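Long-range contacts in carbohydrate binding family 6 (Clostridium thermocellum, PDB 5A8C), which probably hydrolyses terminal alpha-L-arabinofuranosyl residues of plant polysaccharides as a family 43 glycoside hydrolase with a five-bladed beta-propeller fold: residues S54-A59 with Y66-I71; D94-S99 with P139-L144; A98-A103 with Y117-N122; L160-V165 with F209-Y214. One frame throughout, in Å; residues are numbered along the deposited sequence. Where two conformers were deposited one is given.

Interaction 1 of 4, residues S54-A59 with Y66-I71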
loop_
_atom_site.group_PDB
_atom_site.type_symbol
_atom_site.label_atom_id
_atom_site.label_comp_id
_atom_site.label_asym_id
_atom_site.label_seq_id
_atom_site.Cartn_x
_atom_site.Cartn_y
_atom_site.Cartn_z
ATOM N N SER A 54 4.545 6.366 1.584
ATOM C CA SER A 54 5.964 6.590 1.323
ATOM C C SER A 54 6.224 8.090 1.266
ATOM O O SER A 54 5.517 8.775 0.513
ATOM C CB SER A 54 6.307 6.028 -0.062
ATOM O OG SER A 54 6.216 4.628 -0.108
ATOM N N HIS A 55 7.183 8.602 2.019
ATOM C CA HIS A 55 7.588 10.008 1.863
ATOM C C HIS A 55 8.660 10.096 0.775
ATOM O O HIS A 55 9.779 9.622 0.968
ATOM C CB HIS A 55 8.113 10.531 3.148
ATOM C CG HIS A 55 8.725 11.910 3.046
ATOM N ND1 HIS A 55 8.381 12.979 2.251
ATOM C CD2 HIS A 55 9.797 12.315 3.758
ATOM C CE1 HIS A 55 9.242 13.980 2.494
ATOM N NE2 HIS A 55 10.096 13.601 3.418
ATOM N N ASP A 56 8.282 10.579 -0.406
ATOM C CA ASP A 56 9.225 10.854 -1.469
ATOM C C ASP A 56 10.031 12.087 -1.077
ATOM O O ASP A 56 9.489 13.196 -1.085
ATOM C CB ASP A 56 8.507 11.126 -2.820
ATOM C CG ASP A 56 8.144 9.905 -3.633
ATOM O OD1 ASP A 56 8.732 8.816 -3.457
ATOM O OD2 ASP A 56 7.277 10.101 -4.540
ATOM N N SER A 57 11.290 11.920 -0.741
ATOM C CA SER A 57 12.120 13.062 -0.360
ATOM C C SER A 57 12.239 14.051 -1.516
ATOM O O SER A 57 12.220 13.681 -2.685
ATOM C CB SER A 57 13.512 12.619 0.005
ATOM O OG SER A 57 13.476 11.702 1.091
ATOM N N ASP A 58 12.343 15.343 -1.203
ATOM C CA ASP A 58 12.600 16.302 -2.247
ATOM C C ASP A 58 13.785 15.849 -3.098
ATOM O O ASP A 58 14.808 15.399 -2.576
ATOM C CB ASP A 58 12.874 17.658 -1.618
ATOM C CG ASP A 58 11.656 18.227 -0.900
ATOM O OD1 ASP A 58 10.513 17.808 -1.137
ATOM O OD2 ASP A 58 11.887 19.141 -0.049
ATOM N N ALA A 59 13.663 16.011 -4.398
ATOM C CA ALA A 59 14.661 15.516 -5.339
ATOM C C ALA A 59 16.049 16.051 -5.075
ATOM O O ALA A 59 16.172 17.235 -4.732
ATOM C CB ALA A 59 14.254 15.803 -6.774
ATOM N N TYR A 66 14.604 5.656 -5.799
ATOM C CA TYR A 66 13.809 6.144 -4.703
ATOM C C TYR A 66 14.666 6.775 -3.615
ATOM O O TYR A 66 15.815 6.368 -3.400
ATOM C CB TYR A 66 12.982 5.003 -4.096
ATOM C CG TYR A 66 12.083 4.316 -5.090
ATOM C CD1 TYR A 66 10.930 4.928 -5.543
ATOM C CD2 TYR A 66 12.394 3.074 -5.593
ATOM C CE1 TYR A 66 10.114 4.346 -6.494
ATOM C CE2 TYR A 66 11.580 2.458 -6.533
ATOM C CZ TYR A 66 10.433 3.095 -6.951
ATOM O OH TYR A 66 9.575 2.525 -7.841
ATOM N N ASN A 67 14.071 7.710 -2.878
ATOM C CA ASN A 67 14.643 8.203 -1.630
ATOM C C ASN A 67 13.502 8.360 -0.631
ATOM O O ASN A 67 12.941 9.447 -0.499
ATOM C CB ASN A 67 15.403 9.506 -1.842
ATOM C CG ASN A 67 16.064 9.972 -0.601
ATOM O OD1 ASN A 67 16.115 9.268 0.436
ATOM N ND2 ASN A 67 16.555 11.210 -0.653
ATOM N N ILE A 68 13.117 7.224 -0.042
ATOM C CA ILE A 68 11.944 7.102 0.835
ATOM C C ILE A 68 12.462 6.602 2.209
ATOM O O ILE A 68 12.474 5.382 2.468
ATOM C CB ILE A 68 10.902 6.136 0.268
ATOM C CG1 ILE A 68 10.436 6.567 -1.138
ATOM C CG2 ILE A 68 9.712 6.054 1.203
ATOM C CD1 ILE A 68 9.761 5.431 -1.898
ATOM N N PRO A 69 12.898 7.511 3.087
ATOM C CA PRO A 69 13.499 7.121 4.353
ATOM C C PRO A 69 12.491 6.946 5.465
ATOM O O PRO A 69 12.826 6.491 6.554
ATOM C CB PRO A 69 14.477 8.257 4.631
ATOM C CG PRO A 69 13.816 9.460 4.029
ATOM C CD PRO A 69 13.182 8.924 2.776
ATOM N N ASP A 70 11.280 7.459 5.230
ATOM C CA ASP A 70 10.280 7.625 6.270
ATOM C C ASP A 70 8.862 7.553 5.654
ATOM O O ASP A 70 8.720 7.492 4.440
ATOM C CB ASP A 70 10.589 8.877 7.123
ATOM C CG ASP A 70 10.858 10.144 6.367
ATOM O OD1 ASP A 70 10.550 10.210 5.177
ATOM O OD2 ASP A 70 11.328 11.107 7.026
ATOM N N ILE A 71 7.881 7.542 6.560
ATOM C CA ILE A 71 6.462 7.385 6.233
ATOM C C ILE A 71 5.712 8.638 6.724
ATOM O O ILE A 71 5.765 8.939 7.910
ATOM C CB ILE A 71 5.897 6.145 6.905
ATOM C CG1 ILE A 71 6.572 4.905 6.447
ATOM C CG2 ILE A 71 4.380 6.079 6.755
ATOM C CD1 ILE A 71 6.437 4.663 5.023
HETATM O O HOH W 1 12.270 13.285 5.731
HETATM O O HOH W 2 11.544 8.721 -3.648
HETATM O O HOH W 3 15.738 12.779 -2.877
#
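Ser57 holds OG beside its backbone N (chi1 -59°), and this rotation turns the hydroxyl onto Asn67 O, 2.8 Å from Ser57 OG. Ile68 has CG2 anti to its backbone N, which lays that branch against Ser54 CB at 3.6 Å. Asn67 O is gripped twice by one residue, since Ser57 N also donates to it at 3.0 Å. The N-H arrives almost in line with the C=O bond; the hydroxyl comes from above the carbonyl plane. Ser57 OG also packs on Pro69 CD, 3.3 Å away. The other branch of Ile68 runs alongside Asp56, whose carboxylate has Arg299 as its salt-bridge partner. Between the backbones, His55 N donates to Asp70 O at 3.1 Å. In return His55 O receives a CA-H contact from Ile68 CA at 3.3 Å. One water joins Asp56 OD1 to Asn67 N. Another donates to Asp70 OD2 and is weakly held by His55 NE2. Ser54 and Ile71 form an antiparallel non-hydrogen-bonded pair. The contact thus joins the end of strand 48-56 to the start of strand 70-76, two neighbours in a four-stranded antiparallel blade of the beta-propeller.

Interaction 2 of 4, residues D94-S99 with P139-L144; sequences DSRWAS and PLPGPL
Trp97 lays one indole face on the backbone of Gly142 and the ring of Pro143, with two CH-pi contacts. Gly142 CA sits 3.8 Å from the centroid of the five-membered ring of Trp97. Pro143 CD stands 3.9 Å from the centroid of the six-membered ring of Trp97. Both sit over the ring face, about 20° off the ring normal. Apolar contact continues at the far end of the indole, where Trp97 CH2 meets Pro143 CB at 3.7 Å. The opposite face of the indole rests on Ala98 CB, so the ring is sandwiched. The Trp97 chi1 of 64° swings the indole over Gly142 and Pro143. Both segments are loops on the surface of the propeller, 94-99 following the short helix 91-94. There Ser95 OG accepts from Ala98 N at 3.0 Å, an ST motif. The polar contacts are lighter. Trp97 NE1 donates to Asp138 OD2, just before 139-144. Arg96 NH2 makes a weak bond to Pro139 O at 3.1 Å, with the oxygen at the guanidinium edge. One face of that guanidinium lies over Pro141 CA. A water accepts a hydrogen bond from Arg96 N and donates one to Leu140 O, 2.7 Å away.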
loop_
_atom_site.group_PDB
_atom_site.type_symbol
_atom_site.label_atom_id
_atom_site.label_comp_id
_atom_site.label_asym_id
_atom_site.label_seq_id
_atom_site.Cartn_x
_atom_site.Cartn_y
_atom_site.Cartn_z
ATOM N N ASP A 94 14.107 4.447 13.819
ATOM C CA ASP A 94 13.035 3.729 14.518
ATOM C C ASP A 94 13.111 2.212 14.310
ATOM O O ASP A 94 12.235 1.530 14.823
ATOM C CB ASP A 94 11.673 4.266 14.072
ATOM C CG ASP A 94 11.459 5.721 14.344
ATOM O OD1 ASP A 94 12.023 6.241 15.349
ATOM O OD2 ASP A 94 10.681 6.362 13.592
ATOM N N SER A 95 14.144 1.707 13.644
ATOM C CA SER A 95 14.445 0.313 13.547
ATOM C C SER A 95 15.918 0.110 13.784
ATOM O O SER A 95 16.730 1.023 13.582
ATOM C CB SER A 95 14.084 -0.271 12.204
ATOM O OG SER A 95 15.056 -0.012 11.243
ATOM N N ARG A 96 16.283 -1.114 14.142
ATOM C CA ARG A 96 17.668 -1.483 14.380
ATOM C C ARG A 96 18.351 -2.050 13.164
ATOM O O ARG A 96 19.566 -2.212 13.194
ATOM C CB ARG A 96 17.746 -2.459 15.529
ATOM C CG ARG A 96 17.414 -1.813 16.856
ATOM C CD ARG A 96 17.548 -2.795 17.985
ATOM N NE ARG A 96 16.366 -3.639 18.100
ATOM C CZ ARG A 96 16.376 -4.898 18.552
ATOM N NH1 ARG A 96 17.507 -5.499 18.818
ATOM N NH2 ARG A 96 15.243 -5.511 18.796
ATOM N N TRP A 97 17.617 -2.291 12.085
ATOM C CA TRP A 97 18.171 -3.032 10.963
ATOM C C TRP A 97 17.887 -2.427 9.587
ATOM O O TRP A 97 18.555 -2.772 8.641
ATOM C CB TRP A 97 17.662 -4.508 11.003
ATOM C CG TRP A 97 16.155 -4.557 10.824
ATOM C CD1 TRP A 97 15.193 -4.406 11.772
ATOM C CD2 TRP A 97 15.449 -4.656 9.586
ATOM N NE1 TRP A 97 13.939 -4.376 11.201
ATOM C CE2 TRP A 97 14.070 -4.526 9.861
ATOM C CE3 TRP A 97 15.845 -4.841 8.243
ATOM C CZ2 TRP A 97 13.118 -4.584 8.865
ATOM C CZ3 TRP A 97 14.871 -4.891 7.267
ATOM C CH2 TRP A 97 13.521 -4.748 7.575
ATOM N N ALA A 98 16.866 -1.569 9.478
ATOM C CA ALA A 98 16.419 -1.080 8.167
ATOM C C ALA A 98 16.900 0.336 7.925
ATOM O O ALA A 98 17.162 1.091 8.841
ATOM C CB ALA A 98 14.892 -1.149 8.087
ATOM N N SER A 99 16.981 0.669 6.643
ATOM C CA SER A 99 17.457 1.944 6.151
ATOM C C SER A 99 16.374 2.770 5.458
ATOM O O SER A 99 16.497 4.010 5.390
ATOM C CB SER A 99 18.639 1.719 5.175
ATOM O OG SER A 99 19.691 1.049 5.852
ATOM N N PRO A 139 10.070 -3.377 16.750
ATOM C CA PRO A 139 10.602 -4.071 17.953
ATOM C C PRO A 139 11.592 -5.168 17.654
ATOM O O PRO A 139 12.149 -5.719 18.604
ATOM C CB PRO A 139 9.344 -4.656 18.562
ATOM C CG PRO A 139 8.488 -5.012 17.350
ATOM C CD PRO A 139 8.740 -3.878 16.358
ATOM N N LEU A 140 11.820 -5.487 16.386
ATOM C CA LEU A 140 12.521 -6.719 16.033
ATOM C C LEU A 140 13.989 -6.441 15.694
ATOM O O LEU A 140 14.352 -5.366 15.207
ATOM C CB LEU A 140 11.861 -7.360 14.806
ATOM C CG LEU A 140 10.407 -7.754 14.984
ATOM C CD1 LEU A 140 9.897 -8.443 13.725
ATOM C CD2 LEU A 140 10.099 -8.557 16.216
ATOM N N PRO A 141 14.843 -7.442 15.872
ATOM C CA PRO A 141 16.254 -7.279 15.518
ATOM C C PRO A 141 16.524 -7.365 14.024
ATOM O O PRO A 141 17.627 -7.021 13.585
ATOM C CB PRO A 141 16.936 -8.421 16.276
ATOM C CG PRO A 141 15.879 -9.471 16.390
ATOM C CD PRO A 141 14.601 -8.717 16.586
ATOM N N GLY A 142 15.570 -7.869 13.256
ATOM C CA GLY A 142 15.701 -8.016 11.832
ATOM C C GLY A 142 14.337 -8.011 11.192
ATOM O O GLY A 142 13.317 -7.784 11.851
ATOM N N PRO A 143 14.302 -8.248 9.884
ATOM C CA PRO A 143 13.010 -8.224 9.170
ATOM C C PRO A 143 12.040 -9.260 9.691
ATOM O O PRO A 143 12.422 -10.393 10.023
ATOM C CB PRO A 143 13.397 -8.448 7.729
ATOM C CG PRO A 143 14.779 -8.897 7.719
ATOM C CD PRO A 143 15.439 -8.491 8.977
ATOM N N LEU A 144 10.784 -8.923 9.632
ATOM C CA LEU A 144 9.691 -9.830 9.889
ATOM C C LEU A 144 9.659 -10.927 8.802
ATOM O O LEU A 144 9.392 -12.105 9.093
ATOM C CB LEU A 144 8.388 -9.076 9.960
ATOM C CG LEU A 144 7.125 -9.904 10.154
ATOM C CD1 LEU A 144 7.158 -10.699 11.444
ATOM C CD2 LEU A 144 5.895 -9.005 10.156
HETATM O O HOH W 4 14.083 -2.742 14.832
#

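Interaction 3 of 4, residues A98-A103 with Y117-N122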
loop_
_atom_site.group_PDB
_atom_site.type_symbol
_atom_site.label_atom_id
_atom_site.label_comp_id
_atom_site.label_asym_id
_atom_site.label_seq_id
_atom_site.Cartn_x
_atom_site.Cartn_y
_atom_site.Cartn_z
ATOM N N ALA A 98 16.866 -1.569 9.478
ATOM C CA ALA A 98 16.419 -1.080 8.167
ATOM C C ALA A 98 16.900 0.336 7.925
ATOM O O ALA A 98 17.162 1.091 8.841
ATOM C CB ALA A 98 14.892 -1.149 8.087
ATOM N N SER A 99 16.981 0.669 6.643
ATOM C CA SER A 99 17.457 1.944 6.151
ATOM C C SER A 99 16.374 2.770 5.458
ATOM O O SER A 99 16.497 4.010 5.390
ATOM C CB SER A 99 18.639 1.719 5.175
ATOM O OG SER A 99 19.691 1.049 5.852
ATOM N N VAL A 100 15.379 2.124 4.879
ATOM C CA VAL A 100 14.346 2.793 4.081
ATOM C C VAL A 100 12.991 2.216 4.480
ATOM O O VAL A 100 12.923 1.106 5.031
ATOM C CB VAL A 100 14.630 2.705 2.569
ATOM C CG1 VAL A 100 16.008 3.177 2.228
ATOM C CG2 VAL A 100 14.397 1.307 2.055
ATOM N N SER A 101 11.925 2.903 4.084
ATOM C CA SER A 101 10.584 2.477 4.465
ATOM C C SER A 101 9.603 2.661 3.328
ATOM O O SER A 101 8.877 3.625 3.279
ATOM C CB SER A 101 10.116 3.222 5.706
ATOM O OG SER A 101 10.046 4.603 5.532
ATOM N N TRP A 102 9.585 1.714 2.378
ATOM C CA TRP A 102 8.794 1.848 1.178
ATOM C C TRP A 102 7.411 1.245 1.359
ATOM O O TRP A 102 7.294 0.081 1.798
ATOM C CB TRP A 102 9.493 1.105 0.006
ATOM C CG TRP A 102 10.831 1.610 -0.370
ATOM C CD1 TRP A 102 11.559 2.602 0.196
ATOM C CD2 TRP A 102 11.611 1.119 -1.460
ATOM N NE1 TRP A 102 12.759 2.777 -0.491
ATOM C CE2 TRP A 102 12.801 1.835 -1.497
ATOM C CE3 TRP A 102 11.410 0.072 -2.400
ATOM C CZ2 TRP A 102 13.808 1.572 -2.424
ATOM C CZ3 TRP A 102 12.419 -0.170 -3.294
ATOM C CH2 TRP A 102 13.583 0.546 -3.308
ATOM N N ALA A 103 6.375 1.946 0.905
ATOM C CA ALA A 103 5.047 1.385 0.640
ATOM C C ALA A 103 4.409 0.760 1.873
ATOM O O ALA A 103 4.320 -0.460 2.017
ATOM C CB ALA A 103 5.066 0.416 -0.539
ATOM N N TYR A 117 6.461 -2.298 6.304
ATOM C CA TYR A 117 7.194 -1.486 5.344
ATOM C C TYR A 117 8.257 -2.313 4.687
ATOM O O TYR A 117 8.774 -3.300 5.226
ATOM C CB TYR A 117 7.847 -0.274 6.063
ATOM C CG TYR A 117 8.849 -0.646 7.133
ATOM C CD1 TYR A 117 8.446 -0.936 8.432
ATOM C CD2 TYR A 117 10.212 -0.674 6.852
ATOM C CE1 TYR A 117 9.377 -1.304 9.409
ATOM C CE2 TYR A 117 11.135 -1.024 7.820
ATOM C CZ TYR A 117 10.738 -1.340 9.105
ATOM O OH TYR A 117 11.702 -1.621 10.036
ATOM N N GLY A 118 8.620 -1.919 3.451
ATOM C CA GLY A 118 9.699 -2.606 2.731
ATOM C C GLY A 118 11.001 -1.874 2.875
ATOM O O GLY A 118 11.105 -0.680 2.527
ATOM N N ASN A 119 12.035 -2.566 3.337
ATOM C CA ASN A 119 13.399 -2.026 3.366
ATOM C C ASN A 119 14.062 -2.126 1.993
ATOM O O ASN A 119 15.104 -2.747 1.844
ATOM C CB ASN A 119 14.225 -2.732 4.434
ATOM C CG ASN A 119 15.628 -2.155 4.596
ATOM O OD1 ASN A 119 15.787 -0.925 4.581
ATOM N ND2 ASN A 119 16.591 -2.989 4.801
ATOM N N GLY A 120 13.414 -1.565 0.955
ATOM C CA GLY A 120 14.051 -1.453 -0.326
ATOM C C GLY A 120 14.293 -2.762 -1.041
ATOM O O GLY A 120 15.194 -2.813 -1.889
ATOM N N GLY A 121 13.489 -3.760 -0.740
ATOM C CA GLY A 121 13.725 -5.130 -1.247
ATOM C C GLY A 121 14.568 -6.010 -0.337
ATOM O O GLY A 121 14.702 -7.211 -0.584
ATOM N N ASN A 122 15.169 -5.428 0.696
ATOM C CA ASN A 122 16.023 -6.100 1.665
ATOM C C ASN A 122 15.286 -6.336 2.956
ATOM O O ASN A 122 15.627 -5.789 4.003
ATOM C CB ASN A 122 17.280 -5.290 1.930
ATOM C CG ASN A 122 17.950 -4.858 0.676
ATOM O OD1 ASN A 122 18.135 -3.641 0.420
ATOM N ND2 ASN A 122 18.280 -5.811 -0.135
HETATM O O HOH W 5 19.121 -1.866 5.959
#
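Trp102 and Gly118 pair as antiparallel strand residues at the tight end of this contact. Trp102 N donates to Gly118 O at 2.8 Å, in a nearly straight bond of 173°. Gly118 N returns the bond to Trp102 O at 2.9 Å. Beyond the pair the chain of 117-122 bends back under the indole. Gly120 CA lies 3.4 Å from the centroid of the six-membered ring of Trp102, almost exactly on the ring normal, as a CH-pi contact. The Trp102 side chain also borders the bound Tris molecule. Val100 CG2 presses close on the same glycine, 3.2 Å from Gly120 N. The ring of Tyr117 is turned edge-on to Ala98 CB, and its OH bonds to Asp138.

The Asn119 side chain lies between this tight part and the wetter side. Its CG is anti to the backbone N (chi1 -176°), which carries the amide across to 98-103. Asn119 OD1 accepts from Ser99 N at 2.9 Å and from Val100 N at 3.1 Å. The Val100 donor is nearly in line with the carbonyl; the Ser99 donor comes from above its plane. Asn119 ND2 bonds to Asn122 O at 3.1 Å across a type I' turn. On the looser side the side chains of Ser99 and Asn119 are joined by a water. It lies 3.0 Å from Ser99 OG and accepts from Asn119 ND2. With two N-H groups on its oxygen and two acceptors on its nitrogen, the Asn119 amide is fixed in rotation and ties the loop before strand 104-109 to the turn after strand 112-118.

Interaction 4 of 4, residues L160-V165 with F209-Y214; sequences LFDPGV and FFEAAY. With TRS (2-amino-2-hydroxymethyl-propane-1,3-diol), chain C.
Phe161 crosses Glu211 obliquely, its ring rim at CE1 lying 3.8 Å from Glu211 CB. The ring and carboxylate planes are 36° apart. A bound Tris molecule, probably from the crystallisation liquor, rests over one face of the ring, with its O1 3.3 Å from Phe161 CE2. Asp162 holds the Tris with both oxygens. OD1 of Asp162 accepts from O1 of the ligand at 2.8 Å, and OD2 of Asp162 accepts from its O2 at 2.7 Å. OD2 has a second donor, Ala212 N, at 3.0 Å, which meets the anti lone pair of Asp162 OD2. The backbone after Glu211 thereby helps to position the Asp162 carboxylate. Glu211 OE1 accepts from the Tris N at 3.1 Å. Asp39, His268, Tyr66 and Arg299 complete the grip on the ligand. Family 43 enzymes work with two aspartates and a glutamate in a pocket on the propeller axis. The places of Asp39, Asp162 and Glu211 are consistent with those roles. Phe210 and Glu211 form a classic beta bulge opposite Ala227, at a corner where the chain changes sheets. A water donates to Asp162 O and accepts from Ala213 N, bridging the two backbones. Further along, Gly164 CA passes 3.7 Å from Ala213 O, where strands 164-167 and 212-218 of adjacent blades come together.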
loop_
_atom_site.group_PDB
_atom_site.type_symbol
_atom_site.label_atom_id
_atom_site.label_comp_id
_atom_site.label_asym_id
_atom_site.label_seq_id
_atom_site.Cartn_x
_atom_site.Cartn_y
_atom_site.Cartn_z
ATOM N N LEU A 160 11.193 -8.518 -2.953
ATOM C CA LEU A 160 10.624 -8.907 -1.674
ATOM C C LEU A 160 10.202 -7.620 -0.927
ATOM O O LEU A 160 10.932 -7.093 -0.087
ATOM C CB LEU A 160 11.569 -9.803 -0.918
ATOM C CG LEU A 160 10.926 -10.583 0.211
ATOM C CD1 LEU A 160 10.075 -11.658 -0.359
ATOM C CD2 LEU A 160 12.036 -11.348 0.920
ATOM N N PHE A 161 9.027 -7.117 -1.284
ATOM C CA PHE A 161 8.606 -5.821 -0.814
ATOM C C PHE A 161 7.094 -5.677 -0.880
ATOM O O PHE A 161 6.343 -6.613 -1.210
ATOM C CB PHE A 161 9.400 -4.691 -1.504
ATOM C CG PHE A 161 9.136 -4.431 -2.957
ATOM C CD1 PHE A 161 8.092 -4.993 -3.707
ATOM C CD2 PHE A 161 9.940 -3.494 -3.593
ATOM C CE1 PHE A 161 7.873 -4.655 -5.009
ATOM C CE2 PHE A 161 9.709 -3.141 -4.918
ATOM C CZ PHE A 161 8.651 -3.695 -5.615
ATOM N N ASP A 162 6.637 -4.439 -0.601
ATOM C CA ASP A 162 5.261 -4.012 -0.833
ATOM C C ASP A 162 4.223 -4.861 -0.059
ATOM O O ASP A 162 3.298 -5.421 -0.646
ATOM C CB ASP A 162 4.913 -3.908 -2.316
ATOM C CG ASP A 162 5.499 -2.693 -3.035
ATOM O OD1 ASP A 162 6.384 -2.018 -2.484
ATOM O OD2 ASP A 162 5.018 -2.492 -4.178
ATOM N N PRO A 163 4.352 -4.917 1.256
ATOM C CA PRO A 163 3.412 -5.701 2.033
ATOM C C PRO A 163 2.007 -5.191 1.949
ATOM O O PRO A 163 1.747 -3.985 1.920
ATOM C CB PRO A 163 3.917 -5.562 3.466
ATOM C CG PRO A 163 4.632 -4.222 3.463
ATOM C CD PRO A 163 5.287 -4.171 2.128
ATOM N N GLY A 164 1.050 -6.108 2.023
ATOM C CA GLY A 164 -0.368 -5.824 2.198
ATOM C C GLY A 164 -0.938 -6.749 3.236
ATOM O O GLY A 164 -0.979 -7.955 2.995
ATOM N N VAL A 165 -1.252 -6.254 4.417
ATOM C CA VAL A 165 -1.695 -7.084 5.533
ATOM C C VAL A 165 -3.208 -6.957 5.699
ATOM O O VAL A 165 -3.785 -5.890 5.499
ATOM C CB VAL A 165 -0.896 -6.739 6.804
ATOM C CG1 VAL A 165 -1.340 -7.555 8.004
ATOM C CG2 VAL A 165 0.585 -6.921 6.568
ATOM N N PHE A 209 1.343 -9.514 -12.651
ATOM C CA PHE A 209 1.622 -8.909 -11.353
ATOM C C PHE A 209 2.977 -8.213 -11.340
ATOM O O PHE A 209 4.005 -8.811 -11.735
ATOM C CB PHE A 209 1.628 -10.012 -10.252
ATOM C CG PHE A 209 1.975 -9.498 -8.902
ATOM C CD1 PHE A 209 1.055 -8.742 -8.167
ATOM C CD2 PHE A 209 3.216 -9.721 -8.350
ATOM C CE1 PHE A 209 1.378 -8.249 -6.910
ATOM C CE2 PHE A 209 3.532 -9.251 -7.102
ATOM C CZ PHE A 209 2.629 -8.484 -6.388
ATOM N N PHE A 210 2.998 -6.989 -10.794
ATOM C CA PHE A 210 4.215 -6.204 -10.735
ATOM C C PHE A 210 4.564 -5.780 -9.327
ATOM O O PHE A 210 5.706 -5.956 -8.899
ATOM C CB PHE A 210 4.095 -4.993 -11.696
ATOM C CG PHE A 210 5.349 -4.268 -11.988
ATOM C CD1 PHE A 210 6.385 -4.864 -12.720
ATOM C CD2 PHE A 210 5.502 -2.943 -11.593
ATOM C CE1 PHE A 210 7.528 -4.144 -13.062
ATOM C CE2 PHE A 210 6.663 -2.216 -11.897
ATOM C CZ PHE A 210 7.637 -2.818 -12.649
ATOM N N GLU A 211 3.626 -5.137 -8.628
ATOM C CA GLU A 211 3.924 -4.739 -7.242
ATOM C C GLU A 211 2.574 -4.385 -6.562
ATOM O O GLU A 211 1.520 -4.626 -7.146
ATOM C CB GLU A 211 4.987 -3.616 -7.189
ATOM C CG GLU A 211 4.502 -2.408 -7.897
ATOM C CD GLU A 211 5.621 -1.360 -8.322
ATOM O OE1 GLU A 211 6.793 -1.343 -7.838
ATOM O OE2 GLU A 211 5.149 -0.431 -9.027
ATOM N N ALA A 212 2.652 -3.884 -5.333
ATOM C CA ALA A 212 1.454 -3.302 -4.697
ATOM C C ALA A 212 0.375 -4.303 -4.298
ATOM O O ALA A 212 -0.803 -3.929 -4.243
ATOM C CB ALA A 212 0.874 -2.122 -5.474
ATOM N N ALA A 213 0.740 -5.536 -3.952
ATOM C CA ALA A 213 -0.263 -6.510 -3.508
ATOM C C ALA A 213 -1.147 -5.922 -2.385
ATOM O O ALA A 213 -0.659 -5.341 -1.419
ATOM C CB ALA A 213 0.414 -7.774 -2.999
ATOM N N TYR A 214 -2.437 -6.239 -2.462
ATOM C CA TYR A 214 -3.396 -5.683 -1.507
ATOM C C TYR A 214 -4.557 -6.645 -1.372
ATOM O O TYR A 214 -5.017 -7.223 -2.364
ATOM C CB TYR A 214 -3.885 -4.295 -1.977
ATOM C CG TYR A 214 -4.593 -3.499 -0.930
ATOM C CD1 TYR A 214 -3.891 -2.695 -0.071
ATOM C CD2 TYR A 214 -5.956 -3.619 -0.771
ATOM C CE1 TYR A 214 -4.572 -1.941 0.904
ATOM C CE2 TYR A 214 -6.641 -2.889 0.207
ATOM C CZ TYR A 214 -5.909 -2.096 1.046
ATOM O OH TYR A 214 -6.582 -1.341 2.006
HETATM C C TRS C . 7.421 1.122 -5.002
HETATM C C1 TRS C . 8.339 -0.087 -4.861
HETATM C C2 TRS C . 6.043 0.799 -4.447
HETATM C C3 TRS C . 8.034 2.374 -4.316
HETATM N N TRS C . 7.264 1.433 -6.473
HETATM O O1 TRS C . 8.415 -0.436 -3.482
HETATM O O2 TRS C . 5.340 -0.111 -5.299
HETATM O O3 TRS C . 7.345 3.559 -4.578
HETATM O O HOH W 6 1.157 -3.411 -1.358
HETATM O O HOH W 7 3.364 -6.704 -3.270
#

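Interaction 1 comes first along the chain and interaction 4 last. Interactions 2 and 3 start from the same loop, sharing Ala98 and Ser99, and 117-122 falls before 139-144. Interaction 1 belongs to the sheet of strands 36-45 to 83-90. Interaction 3 lies at the end of the next sheet, 104-109 to 124-129. Their centres are 11 Å apart, and Ser54 OG meets Ala103 N where the two sheets adjoin. Interaction 2 lies further out, its centre 10 Å from that of interaction 3. Interaction 4 is the innermost and joins two further sheets. Ala103 CB touches Asp162 OD1. Interactions 1, 3 and 4 thus lie around the bound Tris, probably in the active site, while interaction 2 is on the surface.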